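Local coordinates for protein DNA polymerase (PDB 5MDN) that probably catalyses the magnesium-dependent, template-directed addition of deoxyribonucleotides to a growing DNA strand, releasing diphosphate, as a member of the family B DNA polymerases, at residues Val31-Arg36 against Tyr147-Trp152; Met1-Leu6 against Val19-Val24; Leu141-Leu146 against Asp254-Val259. All blocks are in the same frame, centred on the assembly; numbering follows the deposited sequence.

How the interactions relate
All three contacts gather around one mixed sheet near the amino terminus. Interactions 1 and 2 are neighbours in it: strand 30-35 lies between 17-24 and 144-155, and Leu33 N probably bonds Val21 O. Interaction 2 is the most buried, a backbone-bonded hairpin filled by Phe3. Interaction 1 is partly buried, with parallel backbone bonds, an apolar face and an ion pair at its margin. Interaction 3 uses the start of the same strand 144-155 but faces a loop and is purely van der Waals, with one edge towards solvent. Phe22 connects interactions 2 and 3, touching both Leu144 and Leu256, while Val32 N probably bonds Pro145 O between interactions 1 and 3.

Interaction 1 (Val31-Arg36 against Tyr147-Trp152); sequences VVLVDR and YEVVEW
Leu33 pairs with Tyr147, and Val34 with Glu148, as parallel neighbours in a mixed beta sheet, the two short strand axes running 53° apart. Three backbone bonds hold the register: Tyr147 N to Val32 O (3.0 Å), Val34 N to Tyr147 O (2.8 Å) and Val149 N to Val34 O (2.9 Å). On the face of Leu33 and Tyr147 the leucine divides its branches: CD1 lies against Tyr147 CB at 3.9 Å, whereas CD2 reaches Trp152 CH2 at 4.0 Å. Val149 meets this leucine at about a right angle, its CG1 3.6 Å from Leu33 CB. The other branch of Val149, CG2, rests against the Asp35 carboxylate. Tyr119 OH bonds both Asp35 OD2 and Trp152 NE1, so a single hydroxyl joins the two strands. Between Val149 and Trp152 a classic beta bulge places Val150 and Glu151 opposite Glu134. Across the sheet, on the side of Val34, Arg36 stretches out from CG to NE and forms a salt bridge with Glu148. Second partners hold both groups, Glu18 at Arg36 NE and Arg136 at Glu148 OE1. The guanidinium and carboxylate planes stand 67° apart, and the bond from Arg36 NH1 to Glu148 OE2 is poorly angled and weak.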
ATOM      1  N   VAL A  31     -10.154  17.173 -20.535  1.00 62.88           N
ATOM      2  CA  VAL A  31     -11.436  17.841 -20.357  1.00 60.06           C
ATOM      3  C   VAL A  31     -11.966  17.508 -18.967  1.00 58.57           C
ATOM      4  O   VAL A  31     -11.385  16.714 -18.229  1.00 53.83           O
ATOM      5  CB  VAL A  31     -12.469  17.443 -21.433  1.00 61.22           C
ATOM      6  CG1 VAL A  31     -11.931  17.727 -22.828  1.00 61.19           C
ATOM      7  CG2 VAL A  31     -12.845  15.977 -21.289  1.00 59.32           C
ATOM      8  N   VAL A  32     -13.084  18.139 -18.617  1.00 61.36           N
ATOM      9  CA  VAL A  32     -13.732  17.930 -17.327  1.00 58.59           C
ATOM     10  C   VAL A  32     -15.230  17.771 -17.559  1.00 56.36           C
ATOM     11  O   VAL A  32     -15.851  18.587 -18.251  1.00 54.89           O
ATOM     12  CB  VAL A  32     -13.440  19.081 -16.341  1.00 55.26           C
ATOM     13  CG1 VAL A  32     -13.685  20.436 -16.991  1.00 55.03           C
ATOM     14  CG2 VAL A  32     -14.273  18.927 -15.076  1.00 53.71           C
ATOM     15  N   LEU A  33     -15.805  16.713 -16.992  1.00 52.55           N
ATOM     16  CA  LEU A  33     -17.229  16.430 -17.088  1.00 56.31           C
ATOM     17  C   LEU A  33     -17.893  16.773 -15.763  1.00 58.66           C
ATOM     18  O   LEU A  33     -17.338  16.507 -14.693  1.00 57.65           O
ATOM     19  CB  LEU A  33     -17.484  14.964 -17.450  1.00 57.89           C
ATOM     20  CG  LEU A  33     -17.572  14.614 -18.939  1.00 60.44           C
ATOM     21  CD1 LEU A  33     -16.312  15.005 -19.690  1.00 63.08           C
ATOM     22  CD2 LEU A  33     -17.866  13.131 -19.115  1.00 61.19           C
ATOM     23  N   VAL A  34     -19.086  17.359 -15.838  1.00 62.22           N
ATOM     24  CA  VAL A  34     -19.758  17.889 -14.661  1.00 59.04           C
ATOM     25  C   VAL A  34     -21.192  17.378 -14.595  1.00 56.78           C
ATOM     26  O   VAL A  34     -21.843  17.144 -15.619  1.00 51.99           O
ATOM     27  CB  VAL A  34     -19.707  19.436 -14.659  1.00 59.39           C
ATOM     28  CG1 VAL A  34     -20.813  20.034 -15.521  1.00 61.31           C
ATOM     29  CG2 VAL A  34     -19.756  19.961 -13.253  1.00 61.51           C
ATOM     30  N   ASP A  35     -21.671  17.173 -13.367  1.00 53.22           N
ATOM     31  CA  ASP A  35     -23.047  16.756 -13.114  1.00 56.37           C
ATOM     32  C   ASP A  35     -23.560  17.493 -11.887  1.00 58.52           C
ATOM     33  O   ASP A  35     -22.988  17.361 -10.800  1.00 58.54           O
ATOM     34  CB  ASP A  35     -23.150  15.243 -12.905  1.00 58.36           C
ATOM     35  CG  ASP A  35     -24.566  14.720 -13.092  1.00 61.79           C
ATOM     36  OD1 ASP A  35     -25.523  15.511 -12.951  1.00 64.56           O
ATOM     37  OD2 ASP A  35     -24.720  13.515 -13.379  1.00 62.41           O
ATOM     38  N   ARG A  36     -24.633  18.262 -12.060  1.00 59.45           N
ATOM     39  CA  ARG A  36     -25.244  18.997 -10.962  1.00 63.59           C
ATOM     40  C   ARG A  36     -26.488  18.318 -10.402  1.00 62.24           C
ATOM     41  O   ARG A  36     -26.974  18.729  -9.343  1.00 62.61           O
ATOM     42  CB  ARG A  36     -25.600  20.415 -11.422  1.00 68.26           C
ATOM     43  CG  ARG A  36     -24.435  21.157 -12.053  1.00 71.88           C
ATOM     44  CD  ARG A  36     -24.793  22.598 -12.384  1.00 75.79           C
ATOM     45  NE  ARG A  36     -23.679  23.297 -13.020  1.00 80.22           N
ATOM     46  CZ  ARG A  36     -23.363  23.193 -14.307  1.00 80.38           C
ATOM     47  NH1 ARG A  36     -24.077  22.415 -15.110  1.00 81.38           N
ATOM     48  NH2 ARG A  36     -22.328  23.864 -14.792  1.00 77.54           N
ATOM     49  N   TYR A 147     -17.955  20.034 -19.794  1.00 63.80           N
ATOM     50  CA  TYR A 147     -19.027  19.268 -20.417  1.00 63.97           C
ATOM     51  C   TYR A 147     -20.079  18.939 -19.372  1.00 64.37           C
ATOM     52  O   TYR A 147     -19.744  18.448 -18.290  1.00 62.92           O
ATOM     53  CB  TYR A 147     -18.503  17.965 -21.036  1.00 66.58           C
ATOM     54  CG  TYR A 147     -17.781  18.112 -22.357  1.00 67.65           C
ATOM     55  CD1 TYR A 147     -16.483  18.602 -22.414  1.00 65.72           C
ATOM     56  CD2 TYR A 147     -18.392  17.737 -23.548  1.00 68.86           C
ATOM     57  CE1 TYR A 147     -15.819  18.729 -23.619  1.00 66.07           C
ATOM     58  CE2 TYR A 147     -17.738  17.860 -24.758  1.00 66.69           C
ATOM     59  CZ  TYR A 147     -16.452  18.356 -24.789  1.00 66.41           C
ATOM     60  OH  TYR A 147     -15.795  18.479 -25.991  1.00 66.31           O
ATOM     61  N   GLU A 148     -21.342  19.213 -19.688  1.00 66.85           N
ATOM     62  CA  GLU A 148     -22.451  18.782 -18.847  1.00 69.24           C
ATOM     63  C   GLU A 148     -22.833  17.364 -19.245  1.00 66.57           C
ATOM     64  O   GLU A 148     -23.200  17.120 -20.398  1.00 68.04           O
ATOM     65  CB  GLU A 148     -23.662  19.701 -18.999  1.00 74.79           C
ATOM     66  CG  GLU A 148     -23.647  20.957 -18.153  1.00 81.50           C
ATOM     67  CD  GLU A 148     -24.950  21.732 -18.264  1.00 87.86           C
ATOM     68  OE1 GLU A 148     -25.664  21.554 -19.274  1.00 92.71           O
ATOM     69  OE2 GLU A 148     -25.265  22.506 -17.336  1.00 94.70           O
ATOM     70  N   VAL A 149     -22.763  16.439 -18.296  1.00 62.37           N
ATOM     71  CA  VAL A 149     -23.084  15.047 -18.589  1.00 63.51           C
ATOM     72  C   VAL A 149     -24.597  14.903 -18.673  1.00 62.36           C
ATOM     73  O   VAL A 149     -25.338  15.448 -17.844  1.00 61.32           O
ATOM     74  CB  VAL A 149     -22.471  14.099 -17.541  1.00 65.76           C
ATOM     75  CG1 VAL A 149     -20.996  14.406 -17.350  1.00 67.52           C
ATOM     76  CG2 VAL A 149     -23.205  14.169 -16.219  1.00 64.69           C
ATOM     77  N   VAL A 150     -25.065  14.228 -19.714  1.00 67.78           N
ATOM     78  CA  VAL A 150     -26.479  13.885 -19.817  1.00 66.07           C
ATOM     79  C   VAL A 150     -26.750  12.508 -19.230  1.00 66.70           C
ATOM     80  O   VAL A 150     -27.632  12.346 -18.382  1.00 67.37           O
ATOM     81  CB  VAL A 150     -26.943  13.979 -21.285  1.00 64.27           C
ATOM     82  CG1 VAL A 150     -28.439  13.736 -21.384  1.00 62.88           C
ATOM     83  CG2 VAL A 150     -26.574  15.333 -21.870  1.00 63.93           C
ATOM     84  N   GLU A 151     -26.002  11.498 -19.667  1.00 68.26           N
ATOM     85  CA  GLU A 151     -26.183  10.149 -19.156  1.00 71.05           C
ATOM     86  C   GLU A 151     -24.901   9.360 -19.378  1.00 67.35           C
ATOM     87  O   GLU A 151     -24.290   9.446 -20.447  1.00 67.37           O
ATOM     88  CB  GLU A 151     -27.370   9.455 -19.833  1.00 75.76           C
ATOM     89  CG  GLU A 151     -27.723   8.110 -19.232  1.00 81.39           C
ATOM     90  CD  GLU A 151     -28.897   7.455 -19.924  1.00 87.62           C
ATOM     91  OE1 GLU A 151     -29.083   7.695 -21.135  1.00 90.18           O
ATOM     92  OE2 GLU A 151     -29.642   6.711 -19.254  1.00 91.74           O
ATOM     93  N   TRP A 152     -24.502   8.595 -18.364  1.00 65.33           N
ATOM     94  CA  TRP A 152     -23.385   7.671 -18.486  1.00 65.31           C
ATOM     95  C   TRP A 152     -23.864   6.341 -19.053  1.00 67.20           C
ATOM     96  O   TRP A 152     -24.847   5.766 -18.571  1.00 67.30           O
ATOM     97  CB  TRP A 152     -22.716   7.447 -17.129  1.00 62.76           C
ATOM     98  CG  TRP A 152     -22.004   8.644 -16.589  1.00 59.42           C
ATOM     99  CD1 TRP A 152     -22.548   9.669 -15.874  1.00 59.34           C
ATOM    100  CD2 TRP A 152     -20.604   8.930 -16.701  1.00 56.98           C
ATOM    101  NE1 TRP A 152     -21.577  10.583 -15.542  1.00 58.46           N
ATOM    102  CE2 TRP A 152     -20.375  10.152 -16.038  1.00 57.21           C
ATOM    103  CE3 TRP A 152     -19.525   8.273 -17.299  1.00 57.35           C
ATOM    104  CZ2 TRP A 152     -19.110  10.733 -15.959  1.00 56.93           C
ATOM    105  CZ3 TRP A 152     -18.270   8.851 -17.222  1.00 57.43           C
ATOM    106  CH2 TRP A 152     -18.073  10.068 -16.555  1.00 56.89           C
TER

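Interaction 2 (Met1-Leu6 against Val19-Val24)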
ATOM      1  N   MET A   1     -19.063  10.558 -26.555  1.00 72.99           N
ATOM      2  CA  MET A   1     -17.618  10.638 -26.377  1.00 71.68           C
ATOM      3  C   MET A   1     -17.106   9.519 -25.460  1.00 69.68           C
ATOM      4  O   MET A   1     -17.876   8.921 -24.708  1.00 67.30           O
ATOM      5  CB  MET A   1     -17.221  12.010 -25.821  1.00 74.38           C
ATOM      6  CG  MET A   1     -17.767  12.313 -24.427  1.00 77.15           C
ATOM      7  SD  MET A   1     -17.132  13.858 -23.740  1.00 77.62           S
ATOM      8  CE  MET A   1     -15.440  13.390 -23.383  1.00 74.47           C
ATOM      9  N   ARG A   2     -15.803   9.251 -25.532  1.00 69.71           N
ATOM     10  CA  ARG A   2     -15.114   8.311 -24.655  1.00 72.14           C
ATOM     11  C   ARG A   2     -14.115   9.093 -23.808  1.00 68.94           C
ATOM     12  O   ARG A   2     -13.432   9.987 -24.315  1.00 68.19           O
ATOM     13  CB  ARG A   2     -14.435   7.211 -25.492  1.00 76.40           C
ATOM     14  CG  ARG A   2     -13.555   7.774 -26.602  1.00 84.24           C
ATOM     15  CD  ARG A   2     -12.927   6.714 -27.499  1.00 88.78           C
ATOM     16  NE  ARG A   2     -11.819   7.270 -28.276  1.00 93.05           N
ATOM     17  CZ  ARG A   2     -10.928   6.546 -28.943  1.00 94.84           C
ATOM     18  NH1 ARG A   2     -11.018   5.222 -28.934  1.00 97.92           N
ATOM     19  NH2 ARG A   2      -9.955   7.141 -29.621  1.00 94.60           N
ATOM     20  N   PHE A   3     -14.034   8.769 -22.513  1.00 66.34           N
ATOM     21  CA  PHE A   3     -13.601   9.771 -21.542  1.00 61.00           C
ATOM     22  C   PHE A   3     -12.354   9.410 -20.748  1.00 63.20           C
ATOM     23  O   PHE A   3     -11.466  10.256 -20.617  1.00 71.91           O
ATOM     24  CB  PHE A   3     -14.746  10.091 -20.570  1.00 57.07           C
ATOM     25  CG  PHE A   3     -14.377  11.111 -19.543  1.00 53.55           C
ATOM     26  CD1 PHE A   3     -13.774  12.298 -19.925  1.00 53.72           C
ATOM     27  CD2 PHE A   3     -14.627  10.892 -18.202  1.00 53.60           C
ATOM     28  CE1 PHE A   3     -13.422  13.241 -18.991  1.00 54.83           C
ATOM     29  CE2 PHE A   3     -14.281  11.835 -17.261  1.00 54.75           C
ATOM     30  CZ  PHE A   3     -13.679  13.012 -17.656  1.00 54.77           C
ATOM     31  N   TRP A   4     -12.280   8.209 -20.152  1.00 59.77           N
ATOM     32  CA  TRP A   4     -11.126   7.826 -19.331  1.00 58.42           C
ATOM     33  C   TRP A   4     -10.900   8.771 -18.152  1.00 51.79           C
ATOM     34  O   TRP A   4     -10.210   9.786 -18.301  1.00 46.03           O
ATOM     35  CB  TRP A   4      -9.848   7.770 -20.173  1.00 62.78           C
ATOM     36  CG  TRP A   4      -8.652   7.280 -19.409  1.00 66.51           C
ATOM     37  CD1 TRP A   4      -7.793   8.041 -18.663  1.00 70.62           C
ATOM     38  CD2 TRP A   4      -8.177   5.937 -19.318  1.00 65.04           C
ATOM     39  NE1 TRP A   4      -6.818   7.252 -18.110  1.00 69.35           N
ATOM     40  CE2 TRP A   4      -7.030   5.955 -18.497  1.00 67.07           C
ATOM     41  CE3 TRP A   4      -8.606   4.719 -19.849  1.00 67.31           C
ATOM     42  CZ2 TRP A   4      -6.311   4.804 -18.197  1.00 70.53           C
ATOM     43  CZ3 TRP A   4      -7.892   3.578 -19.548  1.00 72.38           C
ATOM     44  CH2 TRP A   4      -6.762   3.627 -18.726  1.00 74.92           C
ATOM     45  N   PRO A   5     -11.426   8.465 -16.964  1.00 52.53           N
ATOM     46  CA  PRO A   5     -11.313   9.408 -15.840  1.00 53.67           C
ATOM     47  C   PRO A   5      -9.968   9.289 -15.132  1.00 54.60           C
ATOM     48  O   PRO A   5      -9.499   8.185 -14.844  1.00 58.51           O
ATOM     49  CB  PRO A   5     -12.466   8.996 -14.913  1.00 53.19           C
ATOM     50  CG  PRO A   5     -13.359   8.128 -15.755  1.00 52.85           C
ATOM     51  CD  PRO A   5     -12.426   7.426 -16.690  1.00 53.40           C
ATOM     52  N   LEU A   6      -9.346  10.437 -14.860  1.00 53.08           N
ATOM     53  CA  LEU A   6      -8.148  10.523 -14.028  1.00 52.96           C
ATOM     54  C   LEU A   6      -8.472  10.846 -12.571  1.00 53.54           C
ATOM     55  O   LEU A   6      -8.032  10.137 -11.661  1.00 58.13           O
ATOM     56  CB  LEU A   6      -7.191  11.583 -14.585  1.00 54.40           C
ATOM     57  CG  LEU A   6      -6.093  11.145 -15.554  1.00 56.68           C
ATOM     58  CD1 LEU A   6      -5.429  12.363 -16.171  1.00 60.23           C
ATOM     59  CD2 LEU A   6      -5.062  10.286 -14.837  1.00 58.28           C
ATOM     60  N   VAL A  19     -20.627  17.479  -9.049  1.00 59.52           N
ATOM     61  CA  VAL A  19     -19.561  16.493  -9.213  1.00 56.20           C
ATOM     62  C   VAL A  19     -18.761  16.815 -10.469  1.00 53.54           C
ATOM     63  O   VAL A  19     -19.334  17.051 -11.539  1.00 51.04           O
ATOM     64  CB  VAL A  19     -20.136  15.068  -9.285  1.00 56.58           C
ATOM     65  CG1 VAL A  19     -19.016  14.046  -9.392  1.00 58.45           C
ATOM     66  CG2 VAL A  19     -21.011  14.786  -8.081  1.00 57.06           C
ATOM     67  N   ARG A  20     -17.435  16.819 -10.339  1.00 53.93           N
ATOM     68  CA  ARG A  20     -16.529  17.026 -11.460  1.00 55.04           C
ATOM     69  C   ARG A  20     -15.665  15.788 -11.665  1.00 52.75           C
ATOM     70  O   ARG A  20     -15.199  15.177 -10.698  1.00 56.16           O
ATOM     71  CB  ARG A  20     -15.634  18.247 -11.226  1.00 59.51           C
ATOM     72  CG  ARG A  20     -16.390  19.523 -10.909  1.00 62.69           C
ATOM     73  CD  ARG A  20     -15.572  20.748 -11.286  1.00 67.03           C
ATOM     74  NE  ARG A  20     -16.329  21.984 -11.122  1.00 69.55           N
ATOM     75  CZ  ARG A  20     -16.294  22.741 -10.030  1.00 69.86           C
ATOM     76  NH1 ARG A  20     -15.536  22.389  -9.001  1.00 70.58           N
ATOM     77  NH2 ARG A  20     -17.018  23.850  -9.965  1.00 70.96           N
ATOM     78  N   VAL A  21     -15.456  15.420 -12.929  1.00 52.25           N
ATOM     79  CA  VAL A  21     -14.607  14.290 -13.298  1.00 51.78           C
ATOM     80  C   VAL A  21     -13.652  14.757 -14.388  1.00 52.66           C
ATOM     81  O   VAL A  21     -14.094  15.205 -15.454  1.00 53.76           O
ATOM     82  CB  VAL A  21     -15.422  13.075 -13.778  1.00 50.46           C
ATOM     83  CG1 VAL A  21     -14.545  11.835 -13.807  1.00 51.03           C
ATOM     84  CG2 VAL A  21     -16.638  12.849 -12.890  1.00 50.63           C
ATOM     85  N   PHE A  22     -12.352  14.659 -14.123  1.00 50.76           N
ATOM     86  CA  PHE A  22     -11.317  15.075 -15.062  1.00 50.86           C
ATOM     87  C   PHE A  22     -10.762  13.858 -15.795  1.00 53.12           C
ATOM     88  O   PHE A  22     -10.529  12.810 -15.185  1.00 51.56           O
ATOM     89  CB  PHE A  22     -10.186  15.807 -14.334  1.00 51.35           C
ATOM     90  CG  PHE A  22     -10.647  16.988 -13.518  1.00 52.71           C
ATOM     91  CD1 PHE A  22     -11.143  16.814 -12.236  1.00 54.49           C
ATOM     92  CD2 PHE A  22     -10.580  18.272 -14.035  1.00 53.27           C
ATOM     93  CE1 PHE A  22     -11.565  17.896 -11.484  1.00 51.89           C
ATOM     94  CE2 PHE A  22     -11.003  19.358 -13.288  1.00 52.05           C
ATOM     95  CZ  PHE A  22     -11.495  19.169 -12.011  1.00 50.98           C
ATOM     96  N   GLY A  23     -10.540  14.002 -17.095  1.00 54.48           N
ATOM     97  CA  GLY A  23     -10.101  12.873 -17.886  1.00 57.49           C
ATOM     98  C   GLY A  23      -9.582  13.274 -19.250  1.00 59.06           C
ATOM     99  O   GLY A  23      -9.284  14.441 -19.503  1.00 63.98           O
ATOM    100  N   VAL A  24      -9.480  12.277 -20.129  1.00 60.78           N
ATOM    101  CA  VAL A  24      -8.841  12.409 -21.438  1.00 62.87           C
ATOM    102  C   VAL A  24      -9.807  11.886 -22.495  1.00 65.06           C
ATOM    103  O   VAL A  24      -9.964  10.669 -22.647  1.00 65.03           O
ATOM    104  CB  VAL A  24      -7.509  11.649 -21.508  1.00 62.52           C
ATOM    105  CG1 VAL A  24      -6.916  11.747 -22.905  1.00 63.41           C
ATOM    106  CG2 VAL A  24      -6.532  12.187 -20.471  1.00 63.63           C
TER
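Phe3 sends its ring across to strand 17-24, at the open end of the beta hairpin made by strands 5-12 and 17-24. The ring edge, at CZ, meets Val21 O near the ring plane, CE2 lies 3.5 Å from Val21 CG1, and CE1 comes 3.5 Å from the CA of Gly23, where the absence of a side chain lets the aromatic ring lie close to the backbone. With CG trans to the backbone N (chi1 180°), the phenyl group reaches over Gly23 to Val21. Pro5 CB packs on the same Val21 CG1 at 3.7 Å. Behind these side chains the backbone fixes the pairing. Pro5 and Gly23 form an antiparallel non-hydrogen-bonded pair, flanked by Leu6 N to Phe22 O at 2.7 Å and by Val24 N to Trp4 O at 3.2 Å; a second branch from Val24 N to Phe3 O is doubtful. Further out, Val31, Leu33 and Val133 also touch the Phe3 ring. Phe22 turns away from this contact, its side chain about 4 Å from that of the magnesium ligand Asp7. At the chain start Arg2 makes a cation-pi contact with Trp130, whose ring also meets that of Trp4, and Arg2 NH2 bonds Gly26 O.

Interaction 3 (Leu141-Leu146 against Asp254-Val259)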
ATOM      1  N   LEU A 141     -14.009  25.550 -18.308  1.00 68.33           N
ATOM      2  CA  LEU A 141     -13.904  25.735 -16.861  1.00 65.36           C
ATOM      3  C   LEU A 141     -12.423  25.972 -16.587  1.00 65.99           C
ATOM      4  O   LEU A 141     -11.626  25.030 -16.592  1.00 67.22           O
ATOM      5  CB  LEU A 141     -14.437  24.532 -16.085  1.00 63.04           C
ATOM      6  CG  LEU A 141     -14.063  24.462 -14.599  1.00 61.44           C
ATOM      7  CD1 LEU A 141     -14.508  25.715 -13.855  1.00 61.59           C
ATOM      8  CD2 LEU A 141     -14.650  23.217 -13.953  1.00 60.11           C
ATOM      9  N   GLY A 142     -12.054  27.228 -16.356  1.00 66.79           N
ATOM     10  CA  GLY A 142     -10.661  27.600 -16.344  1.00 67.08           C
ATOM     11  C   GLY A 142     -10.068  27.399 -17.724  1.00 67.89           C
ATOM     12  O   GLY A 142     -10.612  27.865 -18.729  1.00 68.02           O
ATOM     13  N   PRO A 143      -8.942  26.684 -17.803  1.00 71.16           N
ATOM     14  CA  PRO A 143      -8.373  26.359 -19.119  1.00 70.79           C
ATOM     15  C   PRO A 143      -8.990  25.133 -19.770  1.00 68.02           C
ATOM     16  O   PRO A 143      -8.806  24.944 -20.980  1.00 68.75           O
ATOM     17  CB  PRO A 143      -6.888  26.129 -18.808  1.00 72.85           C
ATOM     18  CG  PRO A 143      -6.887  25.625 -17.403  1.00 72.97           C
ATOM     19  CD  PRO A 143      -8.070  26.249 -16.696  1.00 71.04           C
ATOM     20  N   LEU A 144      -9.708  24.299 -19.014  1.00 65.67           N
ATOM     21  CA  LEU A 144     -10.211  23.003 -19.458  1.00 64.69           C
ATOM     22  C   LEU A 144     -11.591  23.145 -20.093  1.00 62.13           C
ATOM     23  O   LEU A 144     -12.430  23.899 -19.592  1.00 60.70           O
ATOM     24  CB  LEU A 144     -10.294  22.026 -18.290  1.00 64.33           C
ATOM     25  CG  LEU A 144      -9.020  21.781 -17.481  1.00 62.21           C
ATOM     26  CD1 LEU A 144      -9.353  21.076 -16.177  1.00 60.51           C
ATOM     27  CD2 LEU A 144      -8.028  20.971 -18.297  1.00 63.59           C
ATOM     28  N   PRO A 145     -11.835  22.441 -21.196  1.00 61.22           N
ATOM     29  CA  PRO A 145     -13.199  22.369 -21.736  1.00 62.80           C
ATOM     30  C   PRO A 145     -14.130  21.664 -20.759  1.00 65.01           C
ATOM     31  O   PRO A 145     -13.836  20.568 -20.276  1.00 62.59           O
ATOM     32  CB  PRO A 145     -13.028  21.568 -23.032  1.00 62.67           C
ATOM     33  CG  PRO A 145     -11.578  21.680 -23.380  1.00 61.61           C
ATOM     34  CD  PRO A 145     -10.846  21.796 -22.077  1.00 61.62           C
ATOM     35  N   LEU A 146     -15.261  22.300 -20.475  1.00 64.54           N
ATOM     36  CA  LEU A 146     -16.267  21.750 -19.580  1.00 65.24           C
ATOM     37  C   LEU A 146     -17.384  21.086 -20.376  1.00 64.25           C
ATOM     38  O   LEU A 146     -17.723  21.512 -21.483  1.00 66.00           O
ATOM     39  CB  LEU A 146     -16.842  22.844 -18.677  1.00 64.57           C
ATOM     40  CG  LEU A 146     -17.889  22.452 -17.633  1.00 65.17           C
ATOM     41  CD1 LEU A 146     -17.312  21.463 -16.632  1.00 66.62           C
ATOM     42  CD2 LEU A 146     -18.428  23.687 -16.923  1.00 65.25           C
ATOM     43  N   ASP A 254      -2.232  22.305  -9.238  1.00 53.95           N
ATOM     44  CA  ASP A 254      -3.303  21.538  -9.858  1.00 54.19           C
ATOM     45  C   ASP A 254      -3.832  22.259 -11.102  1.00 53.48           C
ATOM     46  O   ASP A 254      -3.422  23.375 -11.433  1.00 55.53           O
ATOM     47  CB  ASP A 254      -4.399  21.229  -8.832  1.00 55.22           C
ATOM     48  CG  ASP A 254      -5.256  22.436  -8.453  1.00 54.25           C
ATOM     49  OD1 ASP A 254      -5.417  23.390  -9.242  1.00 54.22           O
ATOM     50  OD2 ASP A 254      -5.804  22.415  -7.330  1.00 52.39           O
ATOM     51  N   ARG A 255      -4.758  21.606 -11.807  1.00 55.54           N
ATOM     52  CA  ARG A 255      -5.215  22.098 -13.103  1.00 58.06           C
ATOM     53  C   ARG A 255      -6.183  23.272 -13.014  1.00 60.08           C
ATOM     54  O   ARG A 255      -6.515  23.848 -14.056  1.00 67.64           O
ATOM     55  CB  ARG A 255      -5.825  20.961 -13.929  1.00 58.39           C
ATOM     56  CG  ARG A 255      -4.769  20.024 -14.495  1.00 57.86           C
ATOM     57  CD  ARG A 255      -5.228  19.392 -15.804  1.00 57.61           C
ATOM     58  NE  ARG A 255      -4.166  18.607 -16.435  1.00 58.76           N
ATOM     59  CZ  ARG A 255      -4.175  17.288 -16.600  1.00 58.84           C
ATOM     60  NH1 ARG A 255      -5.202  16.564 -16.179  1.00 59.01           N
ATOM     61  NH2 ARG A 255      -3.150  16.693 -17.197  1.00 56.79           N
ATOM     62  N   LEU A 256      -6.654  23.637 -11.825  1.00 58.49           N
ATOM     63  CA  LEU A 256      -7.480  24.829 -11.653  1.00 58.18           C
ATOM     64  C   LEU A 256      -6.763  25.861 -10.790  1.00 58.71           C
ATOM     65  O   LEU A 256      -7.378  26.569  -9.988  1.00 58.78           O
ATOM     66  CB  LEU A 256      -8.849  24.488 -11.064  1.00 58.23           C
ATOM     67  CG  LEU A 256      -9.816  23.611 -11.873  1.00 58.34           C
ATOM     68  CD1 LEU A 256      -9.916  24.093 -13.316  1.00 57.90           C
ATOM     69  CD2 LEU A 256      -9.449  22.131 -11.812  1.00 61.71           C
ATOM     70  N   GLY A 257      -5.450  25.973 -10.980  1.00 55.33           N
ATOM     71  CA  GLY A 257      -4.649  26.946 -10.254  1.00 56.92           C
ATOM     72  C   GLY A 257      -4.712  26.832  -8.750  1.00 55.75           C
ATOM     73  O   GLY A 257      -4.518  27.833  -8.053  1.00 57.45           O
ATOM     74  N   GLY A 258      -4.972  25.636  -8.224  1.00 55.22           N
ATOM     75  CA  GLY A 258      -5.123  25.427  -6.803  1.00 55.53           C
ATOM     76  C   GLY A 258      -3.939  24.683  -6.200  1.00 54.21           C
ATOM     77  O   GLY A 258      -3.071  24.160  -6.895  1.00 54.21           O
ATOM     78  N   VAL A 259      -3.927  24.641  -4.871  1.00 51.83           N
ATOM     79  CA  VAL A 259      -2.825  24.054  -4.111  1.00 53.91           C
ATOM     80  C   VAL A 259      -3.206  22.646  -3.665  1.00 54.44           C
ATOM     81  O   VAL A 259      -4.403  22.325  -3.587  1.00 55.21           O
ATOM     82  CB  VAL A 259      -2.452  24.940  -2.911  1.00 56.46           C
ATOM     83  CG1 VAL A 259      -2.279  26.384  -3.357  1.00 57.86           C
ATOM     84  CG2 VAL A 259      -3.512  24.838  -1.824  1.00 54.72           C
TER
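Leu256 fits its CD1 methyl against the turn that carries Leu141 and Leu144, and this is the closely packed part of the contact. The methyl sits 3.8 Å from Leu141 O and 4.2 Å from Leu144 CD1, the side chains of Leu144 and Leu256 crossing at about a right angle. Leu144 faces the loop with CG trans to its own carbonyl carbon (chi1 -56°), which spreads both methyls over residues 255 and 256: CD1 touches Leu256, while CD2 lies 4.1 Å from Arg255 CD. Only the aliphatic part of this arginine is used here, since its chain runs extended from CG to NE and delivers the guanidinium to Asp223 and Asp225, which pair with NE and NH2. Phe22, from strand 17-24, touches both Leu144 and Leu256 and extends the apolar patch into the sheet. The other flank is looser and solvent-facing. There Pro143, exposed at the turn, meets the loop chiefly through its CG, 3.8 Å from Arg255 O, with CD a little farther from the same oxygen, and the contact relies on van der Waals touches throughout. Each segment is instead stiffened from within. Leu141 and Leu144 exchange two backbone bonds around a type II' turn, with Gly142 taking the positive phi that its first corner requires. In the loop Asp254 OD1 accepts from Leu256 N (2.9 Å) and Gly258 N, which approach from opposite faces of the carboxylate plane, so one oxygen bridges the bend. The arrangement joins a tight two-residue beta hairpin, linking strands 131-141 and 144-155, to an Asx turn built on a type I beta turn, in the loop that follows helix 232-247.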